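Local coordinates for OTU domain-containing protein wMelOTU (Wolbachia pipientis wMel, PDB 6W9O) that probably cleaves ubiquitin from modified proteins as an OTU-family cysteine protease, a deubiquitinase and likely effector of the Wolbachia endosymbiont, at residues 54-57 with 58-62; 75-78 with 79-83; 114-117 with 118-121. All coordinates share one frame; numbering follows the deposited sequence.

Interaction 1 (54-57 with 58-62)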
ATOM      1  N   PHE A  54      -7.034   0.347   1.056  1.00 12.86           N
ATOM      2  CA  PHE A  54      -5.638   0.190   0.658  1.00 12.45           C
ATOM      3  C   PHE A  54      -4.844   1.382   1.123  1.00 13.90           C
ATOM      4  O   PHE A  54      -3.778   1.231   1.752  1.00 13.09           O
ATOM      5  CB  PHE A  54      -5.513   0.093  -0.892  1.00 12.26           C
ATOM      6  CG  PHE A  54      -4.101   0.172  -1.338  1.00 12.88           C
ATOM      7  CD1 PHE A  54      -3.232  -0.924  -1.148  1.00 13.98           C
ATOM      8  CD2 PHE A  54      -3.614   1.356  -1.821  1.00 13.90           C
ATOM      9  CE1 PHE A  54      -1.895  -0.824  -1.443  1.00 14.96           C
ATOM     10  CE2 PHE A  54      -2.265   1.488  -2.135  1.00 14.22           C
ATOM     11  CZ  PHE A  54      -1.390   0.387  -1.925  1.00 14.33           C
ATOM     12  N   PHE A  55      -5.351   2.572   0.828  1.00 12.41           N
ATOM     13  CA  PHE A  55      -4.643   3.808   1.177  1.00 13.58           C
ATOM     14  C   PHE A  55      -4.534   3.962   2.679  1.00 15.24           C
ATOM     15  O   PHE A  55      -3.472   4.402   3.199  1.00 14.80           O
ATOM     16  CB  PHE A  55      -5.402   4.991   0.563  1.00 13.47           C
ATOM     17  CG  PHE A  55      -5.484   4.888  -0.950  1.00 12.47           C
ATOM     18  CD1 PHE A  55      -4.415   5.221  -1.751  1.00 13.28           C
ATOM     19  CD2 PHE A  55      -6.657   4.415  -1.532  1.00 13.72           C
ATOM     20  CE1 PHE A  55      -4.480   5.083  -3.116  1.00 14.98           C
ATOM     21  CE2 PHE A  55      -6.723   4.286  -2.911  1.00 14.51           C
ATOM     22  CZ  PHE A  55      -5.656   4.623  -3.695  1.00 14.82           C
ATOM     23  N   ASP A  56      -5.600   3.626   3.396  1.00 13.48           N
ATOM     24  CA  ASP A  56      -5.581   3.748   4.862  1.00 12.74           C
ATOM     25  C   ASP A  56      -4.627   2.730   5.483  1.00 15.68           C
ATOM     26  O   ASP A  56      -3.964   3.043   6.504  1.00 15.46           O
ATOM     27  CB  ASP A  56      -6.991   3.549   5.404  1.00 16.00           C
ATOM     28  CG  ASP A  56      -7.121   3.986   6.860  1.00 18.08           C
ATOM     29  OD1 ASP A  56      -6.742   5.155   7.127  1.00 19.58           O
ATOM     30  OD2 ASP A  56      -7.687   3.233   7.705  1.00 20.05           O
ATOM     31  N   SER A  57      -4.550   1.522   4.943  1.00 14.47           N
ATOM     32  CA  SER A  57      -3.599   0.534   5.479  1.00 12.69           C
ATOM     33  C   SER A  57      -2.167   0.979   5.224  1.00 12.74           C
ATOM     34  O   SER A  57      -1.311   0.954   6.145  1.00 13.17           O
ATOM     35  CB  SER A  57      -3.834  -0.816   4.785  1.00 12.50           C
ATOM     36  OG  SER A  57      -5.121  -1.315   5.105  1.00 14.23           O
ATOM     37  N   PHE A  58      -1.880   1.456   4.006  1.00 13.07           N
ATOM     38  CA  PHE A  58      -0.547   1.979   3.691  1.00 13.39           C
ATOM     39  C   PHE A  58      -0.199   3.150   4.596  1.00 12.31           C
ATOM     40  O   PHE A  58       0.909   3.213   5.135  1.00 15.32           O
ATOM     41  CB  PHE A  58      -0.530   2.417   2.210  1.00 13.29           C
ATOM     42  CG  PHE A  58       0.830   2.804   1.682  1.00 12.50           C
ATOM     43  CD1 PHE A  58       1.574   1.903   0.895  1.00 14.08           C
ATOM     44  CD2 PHE A  58       1.364   4.083   1.931  1.00 14.69           C
ATOM     45  CE1 PHE A  58       2.845   2.272   0.428  1.00 16.26           C
ATOM     46  CE2 PHE A  58       2.619   4.439   1.411  1.00 16.16           C
ATOM     47  CZ  PHE A  58       3.354   3.481   0.699  1.00 16.38           C
ATOM     48  N   ARG A  59      -1.133   4.082   4.780  1.00 12.17           N
ATOM     49  CA  ARG A  59      -0.889   5.254   5.652  1.00 12.63           C
ATOM     50  C   ARG A  59      -0.504   4.828   7.056  1.00 14.92           C
ATOM     51  O   ARG A  59       0.384   5.455   7.669  1.00 13.80           O
ATOM     52  CB  ARG A  59      -2.211   6.073   5.739  1.00 16.91           C
ATOM     53  CG  ARG A  59      -2.293   7.062   6.912  1.00 18.33           C
ATOM     54  CD  ARG A  59      -3.651   7.693   6.980  1.00 17.83           C
ATOM     55  NE  ARG A  59      -4.568   6.870   7.761  1.00 18.43           N
ATOM     56  CZ  ARG A  59      -4.605   6.800   9.097  1.00 21.59           C
ATOM     57  NH1 ARG A  59      -3.719   7.453   9.858  1.00 20.44           N
ATOM     58  NH2 ARG A  59      -5.551   6.063   9.679  1.00 22.19           N
ATOM     59  N   GLN A  60      -1.235   3.852   7.634  1.00 15.02           N
ATOM     60  CA  GLN A  60      -0.975   3.523   9.032  1.00 13.67           C
ATOM     61  C   GLN A  60       0.386   2.886   9.180  1.00 12.94           C
ATOM     62  O   GLN A  60       1.107   3.170  10.159  1.00 13.45           O
ATOM     63  CB  GLN A  60      -2.064   2.608   9.576  1.00 13.21           C
ATOM     64  CG  GLN A  60      -3.420   3.344   9.776  1.00 13.98           C
ATOM     65  CD  GLN A  60      -4.426   2.392  10.344  1.00 16.50           C
ATOM     66  OE1 GLN A  60      -4.209   1.816  11.414  1.00 18.82           O
ATOM     67  NE2 GLN A  60      -5.536   2.166   9.618  1.00 16.73           N
ATOM     68  N   SER A  61       0.756   1.987   8.268  1.00 12.70           N
ATOM     69  CA  SER A  61       2.065   1.344   8.409  1.00 11.50           C
ATOM     70  C   SER A  61       3.173   2.350   8.128  1.00 13.10           C
ATOM     71  O   SER A  61       4.198   2.384   8.847  1.00 12.99           O
ATOM     72  CB  SER A  61       2.109   0.124   7.459  1.00 12.59           C
ATOM     73  OG  SER A  61       3.440  -0.416   7.417  1.00 12.62           O
ATOM     74  N   LEU A  62       2.961   3.250   7.150  1.00 13.95           N
ATOM     75  CA  LEU A  62       3.947   4.304   6.877  1.00 12.93           C
ATOM     76  C   LEU A  62       4.186   5.157   8.107  1.00 12.58           C
ATOM     77  O   LEU A  62       5.338   5.470   8.454  1.00 14.36           O
ATOM     78  CB  LEU A  62       3.468   5.182   5.712  1.00 13.86           C
ATOM     79  CG  LEU A  62       4.442   6.295   5.284  1.00 14.25           C
ATOM     80  CD1 LEU A  62       5.650   5.674   4.600  1.00 16.88           C
ATOM     81  CD2 LEU A  62       3.715   7.313   4.393  1.00 19.04           C
TER
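D56 and R59, one helical turn apart, are joined by a salt bridge. Their side chains run alongside each other, and the arginine presents its flank: NE lies 2.8 Å from D56 OD1 and NH2 3.0 Å from it. That oxygen is in the guanidinium plane, while both nitrogens approach it from one face of the carboxylate, NE on the anti side and NH2 on the syn side. The bend at chi3 of R59 (87°) turns this flank back toward the aspartate. The other carboxylate oxygen, OD2, takes a weak bond from Q60 NE2 at 3.1 Å and a hydrogen bond from I48 N; Q60 NE2 also donates to Q46 O. Q60 CG lies over one face of the guanidinium, offset toward its rim. Both segments belong to helix 53-66 of the OTU fold, and in this protease clan the start of such a helix carries the nucleophilic cysteine. The backbone bonds are regular, from F58 N to F54 O (3.0 Å) through S61 N to S57 O (3.1 Å). Apolar contact falls on the sheet side, where F54 CZ comes within 4.4 Å of F58 CD1 and these rings reach I184 and V182 of strand 181-188.

Interaction 2 (75-78 with 79-83)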
ATOM      1  N   LEU A  75      -2.784  10.441  -0.204  1.00 16.83           N
ATOM      2  CA  LEU A  75      -2.195   9.334  -0.956  1.00 16.44           C
ATOM      3  C   LEU A  75      -2.890   9.160  -2.311  1.00 16.22           C
ATOM      4  O   LEU A  75      -2.217   8.950  -3.331  1.00 15.18           O
ATOM      5  CB  LEU A  75      -2.235   8.024  -0.165  1.00 14.87           C
ATOM      6  CG  LEU A  75      -1.379   8.117   1.096  1.00 16.89           C
ATOM      7  CD1 LEU A  75      -1.667   6.856   1.897  1.00 18.29           C
ATOM      8  CD2 LEU A  75       0.129   8.165   0.758  1.00 16.87           C
ATOM      9  N   ARG A  76      -4.229   9.313  -2.357  1.00 15.33           N
ATOM     10  CA  ARG A  76      -4.914   9.302  -3.660  1.00 15.56           C
ATOM     11  C   ARG A  76      -4.436  10.464  -4.513  1.00 17.44           C
ATOM     12  O   ARG A  76      -4.188  10.308  -5.711  1.00 16.08           O
ATOM     13  CB  ARG A  76      -6.440   9.376  -3.478  1.00 15.94           C
ATOM     14  CG  ARG A  76      -7.051   8.093  -2.900  1.00 14.86           C
ATOM     15  CD  ARG A  76      -8.559   8.293  -2.751  1.00 18.28           C
ATOM     16  NE  ARG A  76      -9.232   7.059  -2.293  1.00 17.04           N
ATOM     17  CZ  ARG A  76      -9.578   6.051  -3.105  1.00 17.57           C
ATOM     18  NH1 ARG A  76      -9.307   6.079  -4.428  1.00 16.05           N
ATOM     19  NH2 ARG A  76     -10.197   4.993  -2.573  1.00 16.16           N
ATOM     20  N   ASN A  77      -4.260  11.656  -3.907  1.00 16.77           N
ATOM     21  CA  ASN A  77      -3.784  12.801  -4.692  1.00 15.48           C
ATOM     22  C   ASN A  77      -2.368  12.577  -5.242  1.00 15.30           C
ATOM     23  O   ASN A  77      -2.056  13.048  -6.344  1.00 18.17           O
ATOM     24  CB  ASN A  77      -3.801  14.050  -3.827  1.00 19.77           C
ATOM     25  CG  ASN A  77      -3.662  15.274  -4.664  1.00 29.34           C
ATOM     26  OD1 ASN A  77      -4.585  15.614  -5.447  1.00 34.04           O
ATOM     27  ND2 ASN A  77      -2.518  15.969  -4.527  1.00 34.07           N
ATOM     28  N   ASP A  78      -1.523  11.864  -4.497  1.00 16.06           N
ATOM     29  CA  ASP A  78      -0.176  11.533  -4.991  1.00 15.86           C
ATOM     30  C   ASP A  78      -0.277  10.665  -6.245  1.00 16.88           C
ATOM     31  O   ASP A  78       0.524  10.799  -7.184  1.00 18.91           O
ATOM     32  CB  ASP A  78       0.585  10.702  -3.941  1.00 15.18           C
ATOM     33  CG  ASP A  78       0.966  11.494  -2.649  1.00 17.51           C
ATOM     34  OD1 ASP A  78       1.092  12.746  -2.697  1.00 21.69           O
ATOM     35  OD2 ASP A  78       1.125  10.786  -1.623  1.00 18.18           O
ATOM     36  N   CYS A  79      -1.315   9.832  -6.309  1.00 14.33           N
ATOM     37  CA  CYS A  79      -1.470   8.979  -7.486  1.00 15.66           C
ATOM     38  C   CYS A  79      -2.024   9.783  -8.644  1.00 16.25           C
ATOM     39  O   CYS A  79      -1.585   9.624  -9.791  1.00 15.92           O
ATOM     40  CB  CYS A  79      -2.397   7.800  -7.136  1.00 15.38           C
ATOM     41  SG  CYS A  79      -1.602   6.667  -5.918  1.00 15.56           S
ATOM     42  N   ARG A  80      -2.965  10.703  -8.360  1.00 14.88           N
ATOM     43  CA  ARG A  80      -3.421  11.621  -9.393  1.00 15.36           C
ATOM     44  C   ARG A  80      -2.254  12.405  -9.970  1.00 18.35           C
ATOM     45  O   ARG A  80      -2.144  12.579 -11.187  1.00 20.04           O
ATOM     46  CB  ARG A  80      -4.440  12.607  -8.793  1.00 18.27           C
ATOM     47  CG  ARG A  80      -4.865  13.682  -9.735  1.00 23.79           C
ATOM     48  CD  ARG A  80      -5.863  14.594  -9.041  1.00 24.78           C
ATOM     49  NE  ARG A  80      -6.102  15.799  -9.810  1.00 43.89           N
ATOM     50  CZ  ARG A  80      -7.190  15.983 -10.564  1.00 60.20           C
ATOM     51  NH1 ARG A  80      -8.135  15.033 -10.623  1.00 58.24           N
ATOM     52  NH2 ARG A  80      -7.346  17.120 -11.248  1.00 59.83           N
ATOM     53  N   GLU A  81      -1.410  12.947  -9.092  1.00 17.95           N
ATOM     54  CA  GLU A  81      -0.295  13.754  -9.576  1.00 18.99           C
ATOM     55  C   GLU A  81       0.670  12.911 -10.405  1.00 19.34           C
ATOM     56  O   GLU A  81       1.161  13.364 -11.438  1.00 21.78           O
ATOM     57  CB  GLU A  81       0.430  14.347  -8.357  1.00 21.57           C
ATOM     58  CG  GLU A  81      -0.407  15.435  -7.705  1.00 26.81           C
ATOM     59  CD  GLU A  81       0.335  16.181  -6.603  1.00 39.55           C
ATOM     60  OE1 GLU A  81       1.345  15.666  -6.078  1.00 34.69           O
ATOM     61  OE2 GLU A  81      -0.144  17.286  -6.253  1.00 44.14           O
ATOM     62  N   PHE A  82       0.957  11.688  -9.955  1.00 19.20           N
ATOM     63  CA  PHE A  82       1.796  10.808 -10.756  1.00 17.52           C
ATOM     64  C   PHE A  82       1.253  10.664 -12.175  1.00 17.38           C
ATOM     65  O   PHE A  82       2.003  10.754 -13.162  1.00 18.68           O
ATOM     66  CB  PHE A  82       1.899   9.454 -10.042  1.00 16.55           C
ATOM     67  CG  PHE A  82       2.774   8.467 -10.751  1.00 15.71           C
ATOM     68  CD1 PHE A  82       4.085   8.276 -10.350  1.00 17.22           C
ATOM     69  CD2 PHE A  82       2.253   7.694 -11.808  1.00 18.02           C
ATOM     70  CE1 PHE A  82       4.920   7.342 -11.002  1.00 19.00           C
ATOM     71  CE2 PHE A  82       3.045   6.744 -12.432  1.00 17.08           C
ATOM     72  CZ  PHE A  82       4.393   6.564 -12.057  1.00 17.77           C
ATOM     73  N   ALA A  83      -0.060  10.450 -12.302  1.00 16.28           N
ATOM     74  CA  ALA A  83      -0.669  10.274 -13.622  1.00 16.94           C
ATOM     75  C   ALA A  83      -0.663  11.545 -14.455  1.00 18.87           C
ATOM     76  O   ALA A  83      -0.596  11.463 -15.687  1.00 22.18           O
ATOM     77  CB  ALA A  83      -2.106   9.784 -13.469  1.00 18.14           C
TER
HETATM   78  O   HOH W   1      -0.103  14.922  -3.564  1.00 29.53           O
HETATM   79  O   HOH W   2      -2.297  18.471  -6.550  1.00 62.21           O
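N77 and E81, a full turn apart, meet through a direct but weak bond from amide ND2 to carboxylate OE2 at 3.2 Å, bent to 122° at the hydrogen. Their flat groups are turned 61° against each other, and two waters also bridge the pair. One accepts from N77 ND2 and donates to E81 OE2, 2.5 Å away. The other accepts from the same nitrogen, donates to D78 OD1 at 2.6 Å and reaches E81 OE1 more weakly. It therefore stands among three side chains and probably eases the proximity of two carboxylates whose nearest oxygens, D78 OD1 and E81 OE1, are 4.5 Å apart. E81 CG rests 3.2 Å from the backbone oxygen N77 O; with this carbon beside its own backbone N (chi1 -72°), the extended glutamate runs back toward N77. On the other flank R80 CD passes N77 OD1 at van der Waals distance. All this decorates helix 72-84 of the OTU domain, whose i to i+4 bonds include E81 N to N77 O at 2.8 Å. At C79 the pattern is shared, its N bonding to L75 O and, weakly, to R76 O at 3.0 Å. Further out, the D78 carboxylate is tied to helix 126-137 by a salt bridge from OD1 to K136 and a hydrogen bond from OD2 to Y137, an arrangement likely to temper repulsion from E81. Along the buried flank, C79 packs against Y113 and I117, and L75 against F55 and F58 of helix 53-66.

Interaction 3 (114-117 with 118-121)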
ATOM      1  N   THR A 114      -7.172  10.249 -13.612  1.00 21.72           N
ATOM      2  CA  THR A 114      -6.925  11.372 -12.704  1.00 24.00           C
ATOM      3  C   THR A 114      -8.214  11.789 -11.992  1.00 25.99           C
ATOM      4  O   THR A 114      -8.164  12.283 -10.859  1.00 28.94           O
ATOM      5  CB  THR A 114      -6.276  12.560 -13.440  1.00 27.10           C
ATOM      6  OG1 THR A 114      -7.201  13.090 -14.392  1.00 28.56           O
ATOM      7  CG2 THR A 114      -5.042  12.113 -14.205  1.00 25.35           C
ATOM      8  N   ALA A 115      -9.366  11.594 -12.632  1.00 24.47           N
ATOM      9  CA  ALA A 115     -10.634  11.845 -11.942  1.00 26.13           C
ATOM     10  C   ALA A 115     -11.011  10.681 -11.030  1.00 28.70           C
ATOM     11  O   ALA A 115     -11.372  10.886  -9.865  1.00 27.43           O
ATOM     12  CB  ALA A 115     -11.743  12.103 -12.954  1.00 28.81           C
ATOM     13  N   ASP A 116     -10.932   9.452 -11.557  1.00 21.66           N
ATOM     14  CA  ASP A 116     -11.445   8.298 -10.822  1.00 20.72           C
ATOM     15  C   ASP A 116     -10.653   8.027  -9.553  1.00 18.35           C
ATOM     16  O   ASP A 116     -11.234   7.563  -8.554  1.00 18.65           O
ATOM     17  CB  ASP A 116     -11.408   7.058 -11.708  1.00 19.56           C
ATOM     18  CG  ASP A 116     -12.359   5.942 -11.192  1.00 27.89           C
ATOM     19  OD1 ASP A 116     -13.519   6.255 -10.782  1.00 28.69           O
ATOM     20  OD2 ASP A 116     -11.948   4.757 -11.206  1.00 29.79           O
ATOM     21  N   ILE A 117      -9.325   8.263  -9.554  1.00 17.01           N
ATOM     22  CA  ILE A 117      -8.500   7.901  -8.419  1.00 16.95           C
ATOM     23  C   ILE A 117      -8.832   8.723  -7.176  1.00 16.58           C
ATOM     24  O   ILE A 117      -8.517   8.294  -6.073  1.00 16.56           O
ATOM     25  CB  ILE A 117      -7.008   7.963  -8.806  1.00 15.97           C
ATOM     26  CG1 ILE A 117      -6.115   7.227  -7.771  1.00 17.16           C
ATOM     27  CG2 ILE A 117      -6.531   9.445  -8.897  1.00 19.50           C
ATOM     28  CD1 ILE A 117      -6.438   5.747  -7.643  1.00 18.90           C
ATOM     29  N   MET A 118      -9.497   9.862  -7.340  1.00 16.83           N
ATOM     30  CA  MET A 118      -9.879  10.664  -6.189  1.00 18.32           C
ATOM     31  C   MET A 118     -11.201  10.226  -5.584  1.00 23.39           C
ATOM     32  O   MET A 118     -11.591  10.769  -4.551  1.00 24.35           O
ATOM     33  CB  MET A 118      -9.963  12.143  -6.567  1.00 21.00           C
ATOM     34  CG  MET A 118      -8.585  12.698  -7.026  1.00 20.95           C
ATOM     35  SD  MET A 118      -7.227  12.404  -5.890  1.00 22.28           S
ATOM     36  CE  MET A 118      -7.798  13.199  -4.368  1.00 24.81           C
ATOM     37  N   ARG A 119     -11.890   9.255  -6.186  1.00 20.42           N
ATOM     38  CA  ARG A 119     -13.186   8.803  -5.679  1.00 20.51           C
ATOM     39  C   ARG A 119     -12.975   7.650  -4.711  1.00 19.24           C
ATOM     40  O   ARG A 119     -12.222   6.720  -5.017  1.00 17.42           O
ATOM     41  CB  ARG A 119     -14.059   8.310  -6.842  1.00 19.42           C
ATOM     42  CG  ARG A 119     -14.342   9.389  -7.884  1.00 22.20           C
ATOM     43  CD  ARG A 119     -15.209   8.833  -9.014  1.00 24.14           C
ATOM     44  NE  ARG A 119     -15.515   9.858 -10.006  1.00 33.94           N
ATOM     45  CZ  ARG A 119     -15.172   9.801 -11.286  1.00 37.19           C
ATOM     46  NH1 ARG A 119     -14.538   8.740 -11.786  1.00 35.76           N
ATOM     47  NH2 ARG A 119     -15.494  10.811 -12.086  1.00 42.57           N
ATOM     48  N   ASN A 120     -13.635   7.700  -3.541  1.00 19.82           N
ATOM     49  CA  ASN A 120     -13.486   6.581  -2.611  1.00 19.66           C
ATOM     50  C   ASN A 120     -13.981   5.273  -3.224  1.00 20.69           C
ATOM     51  O   ASN A 120     -13.526   4.204  -2.796  1.00 21.27           O
ATOM     52  CB  ASN A 120     -14.266   6.853  -1.333  1.00 22.75           C
ATOM     53  CG  ASN A 120     -13.553   7.865  -0.433  1.00 30.72           C
ATOM     54  OD1 ASN A 120     -12.331   7.971  -0.437  1.00 29.57           O
ATOM     55  ND2 ASN A 120     -14.324   8.602   0.339  1.00 28.46           N
ATOM     56  N   SER A 121     -14.842   5.368  -4.237  1.00 20.43           N
ATOM     57  CA  SER A 121     -15.357   4.185  -4.924  1.00 20.35           C
ATOM     58  C   SER A 121     -14.269   3.419  -5.670  1.00 19.54           C
ATOM     59  O   SER A 121     -14.456   2.219  -5.932  1.00 18.94           O
ATOM     60  CB  SER A 121     -16.483   4.540  -5.900  1.00 22.23           C
ATOM     61  OG  SER A 121     -16.080   5.556  -6.820  1.00 24.44           O
TER
HETATM   62  O   HOH W   3     -15.024   4.837  -9.197  1.00 27.12           O
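D116 and R119 are the first and last residues of a type I beta turn through which the chain leaves helix 105-116, and they are joined by both backbone and side chain. The turn bond runs from R119 N to D116 O at 3.0 Å, with the donor well above the carbonyl plane; just before it, M118 N makes a weaker bond to A115 O at 3.3 Å. On the packed side, I117 is buried. Its CG2, lying between its own backbone N and carbonyl carbon, sits 3.4 Å from M118 N, while CG1 reaches C79 CB of helix 72-84. The bend at chi2 of M118 (-52°) sets SD 4.3 Å from I117 CG2. The outer side is looser. There R119 stretches back along the turn, extended from CG to NE, and one face of its guanidinium lies over the A115 backbone. NH1 donates to D116 OD1 at 2.9 Å and 155°, a salt bridge through one nitrogen, on the anti side of OD1, with OD1 in the guanidinium plane. The carboxylate has a second charged partner, R122, whose NH1 pairs with OD2. A water also donates to D116 OD1 at 2.6 Å and stands 2.7 Å from S121 OG.

Overall arrangement
The three contacts follow one another along the chain and meet in large part through R76. Centres of interactions 1 and 2 lie about 15 Å apart, those of 1 and 3 about 17 Å, and those of 2 and 3 about 10 Å. R76, from interaction 2, joins all three: its CZ packs 3.4 Å from F55 CE2 of interaction 1, its NH1 probably hydrogen-bonds to I117 O of interaction 3 at 2.9 Å, and its NH2 bonds to S52. That serine directly precedes C53, at the start of the helix bearing interaction 1, so R76 reaches the end of the helix where the nucleophile of an OTU protease is expected, probably C53. F55 CZ also meets I117 CD1, at 4.2 Å.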